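Local coordinates for large adhesion protein (Lap) involved in biofilm formation (Marinobacter hydrocarbonoclasticus, PDB 6XI3) that probably serves as a cell-surface adhesin in biofilm formation, its extending region being a string of tandem Ig-like beta-sandwich domains with calcium ions bound at the junctions, at residues S313-T318 / G397-A402; T353-D356 / N360-N363; A364-G369 / Y374-V379. One frame throughout, in Å; residues are numbered along the deposited sequence.

Contact 1 (S313-T318 / G397-A402); sequences SLDATT and GRNGNA. With CA (calcium ion), chain B.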
# COMPACT_ATOMS: atom_id res chain seq x y z
N SER A 313 14.48 -27.57 10.55
CA SER A 313 14.81 -29.01 10.64
C SER A 313 13.77 -29.69 11.52
O SER A 313 13.35 -29.09 12.52
CB SER A 313 16.22 -29.19 11.15
OG SER A 313 16.57 -30.54 11.08
N LEU A 314 13.30 -30.85 11.07
CA LEU A 314 12.23 -31.61 11.74
C LEU A 314 12.83 -32.97 12.07
O LEU A 314 13.51 -33.56 11.19
CB LEU A 314 11.02 -31.72 10.80
CG LEU A 314 9.81 -32.50 11.32
CD1 LEU A 314 9.31 -31.94 12.64
CD2 LEU A 314 8.68 -32.51 10.28
N ASP A 315 12.67 -33.39 13.32
CA ASP A 315 13.16 -34.71 13.78
C ASP A 315 12.12 -35.29 14.74
O ASP A 315 12.44 -35.38 15.95
CB ASP A 315 14.56 -34.58 14.37
CG ASP A 315 15.25 -35.92 14.62
OD1 ASP A 315 14.66 -36.95 14.27
OD2 ASP A 315 16.41 -35.90 15.11
N ALA A 316 10.92 -35.59 14.24
CA ALA A 316 9.79 -36.12 15.08
C ALA A 316 9.97 -37.63 15.35
O ALA A 316 9.41 -38.12 16.31
CB ALA A 316 8.48 -35.82 14.42
N THR A 317 10.78 -38.32 14.56
CA THR A 317 11.02 -39.79 14.67
C THR A 317 12.52 -40.08 14.75
O THR A 317 13.28 -39.71 13.83
CB THR A 317 10.39 -40.53 13.48
OG1 THR A 317 9.02 -40.16 13.38
CG2 THR A 317 10.51 -42.04 13.59
N THR A 318 12.93 -40.76 15.80
CA THR A 318 14.34 -41.12 16.07
C THR A 318 14.75 -42.17 15.06
O THR A 318 14.11 -43.17 15.04
CB THR A 318 14.44 -41.68 17.49
OG1 THR A 318 13.98 -40.62 18.31
CG2 THR A 318 15.84 -42.10 17.89
N GLY A 397 19.24 -42.50 7.68
CA GLY A 397 17.98 -41.96 8.18
C GLY A 397 17.68 -40.61 7.54
O GLY A 397 18.59 -40.01 6.92
N ARG A 398 16.46 -40.15 7.67
CA ARG A 398 16.01 -38.86 7.09
C ARG A 398 16.75 -37.65 7.69
O ARG A 398 16.72 -36.58 7.02
CB ARG A 398 14.52 -38.68 7.34
CG ARG A 398 13.67 -39.61 6.50
CD ARG A 398 12.31 -39.00 6.23
NE ARG A 398 11.44 -39.87 5.45
CZ ARG A 398 10.77 -40.90 5.95
NH1 ARG A 398 10.89 -41.23 7.23
NH2 ARG A 398 9.96 -41.59 5.18
N ASN A 399 17.32 -37.74 8.89
CA ASN A 399 18.08 -36.60 9.46
C ASN A 399 19.57 -36.78 9.14
O ASN A 399 20.38 -36.11 9.78
CB ASN A 399 17.80 -36.39 10.94
CG ASN A 399 16.39 -35.90 11.15
OD1 ASN A 399 15.51 -36.70 11.48
ND2 ASN A 399 16.15 -34.62 10.92
N GLY A 400 19.90 -37.69 8.22
CA GLY A 400 21.29 -37.85 7.72
C GLY A 400 22.19 -38.74 8.57
O GLY A 400 23.40 -38.79 8.27
N ASN A 401 21.69 -39.46 9.56
CA ASN A 401 22.52 -40.34 10.43
C ASN A 401 22.77 -41.68 9.73
O ASN A 401 21.89 -42.15 8.99
CB ASN A 401 21.89 -40.46 11.82
CG ASN A 401 22.00 -39.14 12.55
OD1 ASN A 401 23.11 -38.72 12.87
ND2 ASN A 401 20.90 -38.42 12.68
N ALA A 402 23.98 -42.23 9.89
CA ALA A 402 24.29 -43.65 9.61
C ALA A 402 23.69 -44.51 10.73
O ALA A 402 24.18 -44.46 11.86
CB ALA A 402 25.78 -43.87 9.49
CA CA B . 14.39 -38.35 12.53
O HOH W 1 16.45 -39.41 13.14

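Contact 2 (T353-D356 / N360-N363); sequences TITD and NVVN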
# COMPACT_ATOMS: atom_id res chain seq x y z
N THR A 353 27.31 -56.18 5.64
CA THR A 353 28.61 -56.92 5.62
C THR A 353 28.49 -58.14 6.54
O THR A 353 27.84 -58.04 7.61
CB THR A 353 29.77 -56.02 6.07
OG1 THR A 353 29.41 -55.66 7.41
CG2 THR A 353 29.98 -54.79 5.21
N ILE A 354 29.03 -59.27 6.11
CA ILE A 354 29.21 -60.47 6.96
C ILE A 354 30.71 -60.72 6.99
O ILE A 354 31.27 -60.89 5.91
CB ILE A 354 28.43 -61.66 6.38
CG1 ILE A 354 26.96 -61.30 6.16
CG2 ILE A 354 28.57 -62.89 7.26
CD1 ILE A 354 26.39 -61.96 4.94
N THR A 355 31.32 -60.63 8.17
CA THR A 355 32.76 -60.81 8.40
C THR A 355 32.96 -62.14 9.14
O THR A 355 32.28 -62.37 10.13
CB THR A 355 33.32 -59.59 9.13
OG1 THR A 355 32.86 -58.49 8.34
CG2 THR A 355 34.83 -59.62 9.29
N ASP A 356 33.87 -62.97 8.66
CA ASP A 356 34.25 -64.24 9.33
C ASP A 356 35.43 -63.99 10.29
O ASP A 356 35.86 -62.83 10.43
CB ASP A 356 34.51 -65.28 8.24
CG ASP A 356 35.82 -65.12 7.51
OD1 ASP A 356 36.64 -64.24 7.91
OD2 ASP A 356 36.03 -65.91 6.56
N ASN A 360 37.68 -62.17 6.29
CA ASN A 360 37.05 -62.20 4.94
C ASN A 360 35.66 -61.54 5.03
O ASN A 360 35.08 -61.54 6.11
CB ASN A 360 36.89 -63.62 4.41
CG ASN A 360 38.21 -64.34 4.31
OD1 ASN A 360 39.16 -63.80 3.74
ND2 ASN A 360 38.27 -65.55 4.83
N VAL A 361 35.21 -60.90 3.97
CA VAL A 361 33.96 -60.08 4.04
C VAL A 361 33.10 -60.43 2.84
O VAL A 361 33.64 -60.58 1.74
CB VAL A 361 34.23 -58.56 4.15
CG1 VAL A 361 32.94 -57.75 4.13
CG2 VAL A 361 35.00 -58.21 5.41
N VAL A 362 31.80 -60.59 3.09
CA VAL A 362 30.75 -60.63 2.04
C VAL A 362 29.96 -59.33 2.17
O VAL A 362 29.56 -58.99 3.29
CB VAL A 362 29.81 -61.84 2.16
CG1 VAL A 362 28.56 -61.64 1.30
CG2 VAL A 362 30.52 -63.13 1.80
N ASN A 363 29.77 -58.64 1.04
CA ASN A 363 29.00 -57.37 0.95
C ASN A 363 27.71 -57.66 0.18
O ASN A 363 27.75 -58.35 -0.85
CB ASN A 363 29.79 -56.26 0.26
CG ASN A 363 31.12 -55.95 0.91
OD1 ASN A 363 31.18 -55.32 1.97
ND2 ASN A 363 32.20 -56.38 0.28

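Contact 3 (A364-G369 / Y374-V379); sequences AITTVG and YSLTGV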
# COMPACT_ATOMS: atom_id res chain seq x y z
N ALA A 364 26.60 -57.12 0.67
CA ALA A 364 25.28 -57.23 0.01
C ALA A 364 24.54 -55.90 0.23
O ALA A 364 24.95 -55.10 1.10
CB ALA A 364 24.54 -58.42 0.58
N ILE A 365 23.48 -55.71 -0.54
CA ILE A 365 22.64 -54.48 -0.55
C ILE A 365 21.20 -54.91 -0.84
O ILE A 365 20.97 -55.75 -1.74
CB ILE A 365 23.13 -53.44 -1.59
CG1 ILE A 365 24.65 -53.22 -1.57
CG2 ILE A 365 22.41 -52.14 -1.36
CD1 ILE A 365 25.14 -52.15 -2.57
N THR A 366 20.27 -54.38 -0.07
CA THR A 366 18.84 -54.63 -0.32
C THR A 366 18.10 -53.32 -0.08
O THR A 366 18.77 -52.29 0.16
CB THR A 366 18.31 -55.81 0.51
OG1 THR A 366 17.04 -56.23 -0.02
CG2 THR A 366 18.23 -55.45 1.97
N THR A 367 16.79 -53.38 -0.20
CA THR A 367 15.90 -52.21 -0.20
C THR A 367 14.97 -52.24 1.04
O THR A 367 14.39 -53.28 1.34
CB THR A 367 15.14 -52.15 -1.52
OG1 THR A 367 16.14 -51.96 -2.52
CG2 THR A 367 14.12 -51.04 -1.57
N VAL A 368 14.85 -51.08 1.69
CA VAL A 368 13.88 -50.87 2.79
C VAL A 368 12.44 -50.91 2.24
O VAL A 368 12.15 -50.13 1.34
CB VAL A 368 14.19 -49.57 3.55
CG1 VAL A 368 13.20 -49.35 4.68
CG2 VAL A 368 15.61 -49.55 4.10
N GLY A 369 11.55 -51.71 2.85
CA GLY A 369 10.15 -51.85 2.40
C GLY A 369 9.30 -50.66 2.82
O GLY A 369 9.78 -49.79 3.55
N TYR A 374 13.33 -55.00 5.99
CA TYR A 374 14.21 -55.42 4.89
C TYR A 374 14.59 -56.87 5.16
O TYR A 374 14.50 -57.30 6.31
CB TYR A 374 15.45 -54.53 4.74
CG TYR A 374 16.44 -54.57 5.87
CD1 TYR A 374 16.29 -53.77 6.98
CD2 TYR A 374 17.50 -55.46 5.85
CE1 TYR A 374 17.17 -53.81 8.04
CE2 TYR A 374 18.39 -55.54 6.90
CZ TYR A 374 18.21 -54.72 8.01
OH TYR A 374 19.09 -54.77 9.02
N SER A 375 14.96 -57.59 4.13
CA SER A 375 15.51 -58.95 4.32
C SER A 375 16.43 -59.32 3.18
O SER A 375 16.31 -58.73 2.12
CB SER A 375 14.41 -59.94 4.54
OG SER A 375 13.58 -60.03 3.43
N LEU A 376 17.32 -60.27 3.43
CA LEU A 376 18.16 -60.92 2.40
C LEU A 376 18.09 -62.41 2.67
O LEU A 376 18.25 -62.82 3.82
CB LEU A 376 19.60 -60.39 2.43
CG LEU A 376 19.76 -58.87 2.35
CD1 LEU A 376 19.73 -58.23 3.73
CD2 LEU A 376 21.04 -58.48 1.66
N THR A 377 17.85 -63.20 1.63
CA THR A 377 17.67 -64.65 1.78
C THR A 377 18.65 -65.32 0.82
O THR A 377 18.93 -64.77 -0.25
CB THR A 377 16.18 -64.98 1.63
OG1 THR A 377 15.82 -64.53 0.34
CG2 THR A 377 15.30 -64.27 2.63
N GLY A 378 19.23 -66.44 1.25
CA GLY A 378 20.14 -67.22 0.39
C GLY A 378 21.43 -66.48 0.08
O GLY A 378 21.98 -66.74 -0.99
N VAL A 379 21.95 -65.66 0.98
CA VAL A 379 23.22 -64.92 0.75
C VAL A 379 24.39 -65.93 0.79
O VAL A 379 24.52 -66.68 1.79
CB VAL A 379 23.40 -63.77 1.76
CG1 VAL A 379 24.76 -63.12 1.63
CG2 VAL A 379 22.31 -62.72 1.65
O HOH W 2 14.69 -56.09 1.53

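Contact 1 (S313-T318 / G397-A402)
Asp315, Thr317 and Asn399 meet on one calcium ion in a metal-bridged surface contact at the junction of two successive beta-sandwich domains, where the end of strand 305-314 and the segment leading to strand 320-329 face the loop between strands 387-396 and 402-411. The ion takes OD1 of Asp315, the backbone O of Thr317 and OD1 of Asn399, each at 2.2 Å, and a water whose O lies 2.4 Å away. Asp289 and Asp343 complete the site. Asp315 OD1 and Asn399 OD1 are only 2.9 Å apart because they share the ion; no proton joins them. The torsion of Asn399 (CG beside the backbone N, chi1 -69°) carries the amide from a type I turn, Gly397 to Gly400, across to the other segment. While its oxygen goes to the metal, Asn399 ND2 donates to Leu314 O at 2.9 Å. That bond is almost straight (179° at the hydrogen) and lies in the amide plane, though the donor is tilted 34° from the carbonyl plane of Leu314. One amide thus has both ends engaged, which fixes its rotation. Without the ion the three carboxylates would be expected to repel one another, so the junction's rigidity probably depends on calcium.

Contact 2 (T353-D356 / N360-N363)
Strands 353-356 and 361-363 run antiparallel as neighbours in a hairpin, their short axes 4.7 Å apart with 169° between directions. Ile354 and Val362 form the hydrogen-bonded pair: Ile354 N to Val362 O and Val362 N to Ile354 O are both 2.9 Å. Thr353 with Asn363 and Thr355 with Val361 are non-hydrogen-bonded pairs. Toward the turn, Asp356 N reaches Asn360 O at a longer 3.2 Å. On the face holding Thr355 and Val361, OG1 of the threonine touches CG2 of the valine at 3.6 Å; on the other, Ile354 CD1 approaches Val362 CG1 at 4.2 Å, beside Val379. The carboxylate of Asp356 stands between its own backbone N and carbonyl carbon (chi1 75°), a torsion that turns it to the Asn360 end of the hairpin. There OD1 accepts Asn360 N at 2.8 Å from above the carboxylate plane, whereas OD2 uses its syn lone pair for Asn360 ND2 at 2.9 Å. Amide and carboxylate planes stand 66° apart. Thr358 N adds a second bond to OD1 and Val385 N one to OD2. Four N-H groups therefore surround a buried carboxylate, which should stabilise its negative charge; a sodium ion about 4 Å from this side chain may add to the effect.

Contact 3 (A364-G369 / Y374-V379)
The short axes of strands 364-367 and 374-377 cross at 135°, 6.6 Å apart at their closest, and the nearest CA atoms, those of Val368 and Tyr374, are 5.0 Å from each other: the strands splay from that end instead of pairing. Side chains fill the widening gap. Leu376 reaches across with both methyls, CD2 against Ala364 CB at 3.7 Å and CD1 against Thr366 CG2 at 3.6 Å, so its fork straddles two residues whose CB atoms are directed at the 374-379 segment. Thr366 divides its work between its branches. Its OG1 lies anti to the backbone N (chi1 -165°), which puts CG2 between that N and the carbonyl carbon, directed at Leu376 and Tyr374. The methyl meets the tyrosine obliquely, 3.9 Å from CD2. Beyond this point the ring heads inward, to Leu321, Val323 and Val350, and its hydroxyl is hydrogen-bonded to Thr322 O, so Tyr374 touches strand 364-367 chiefly with its CB and the CD2 side of the ring. On the polar side, a water bridges the segments: it accepts from Ser375 N at 3.0 Å, appears to donate to Thr367 O at 2.8 Å and pairs with Thr366 OG1 at the same distance. Further along, Gly378 and Val379 both face Val335 as a G1 beta bulge in strand 374-380. Strand 361-367 borders the sheet of 349-356, whereas 374-380 pairs with 334-342 in the other sheet. The arrangement is that of two edge strands closing one flank of an Ig-like beta-sandwich, joined by a short connection from sheet to sheet.

In the fold
Contacts 2 and 3 lie along strand 361-367 and touch through Val379, whose CG1 is 3.9 Å from Ile354 CD1. Contact 2 pairs this strand with its neighbour in the same sheet, using backbone hydrogen bonds and a carboxylate gripped by backbone and amide N-H groups; contact 3 sets it against the opposing sheet, using methyl packing and one water. Both are partly buried. Contact 1 is a surface contact at an interdomain junction, held by calcium and one amide, with little apolar packing. Along the chain its segments enclose the other two, yet its nearest atoms stay about 12 Å from contact 2 and about 8 Å from contact 3.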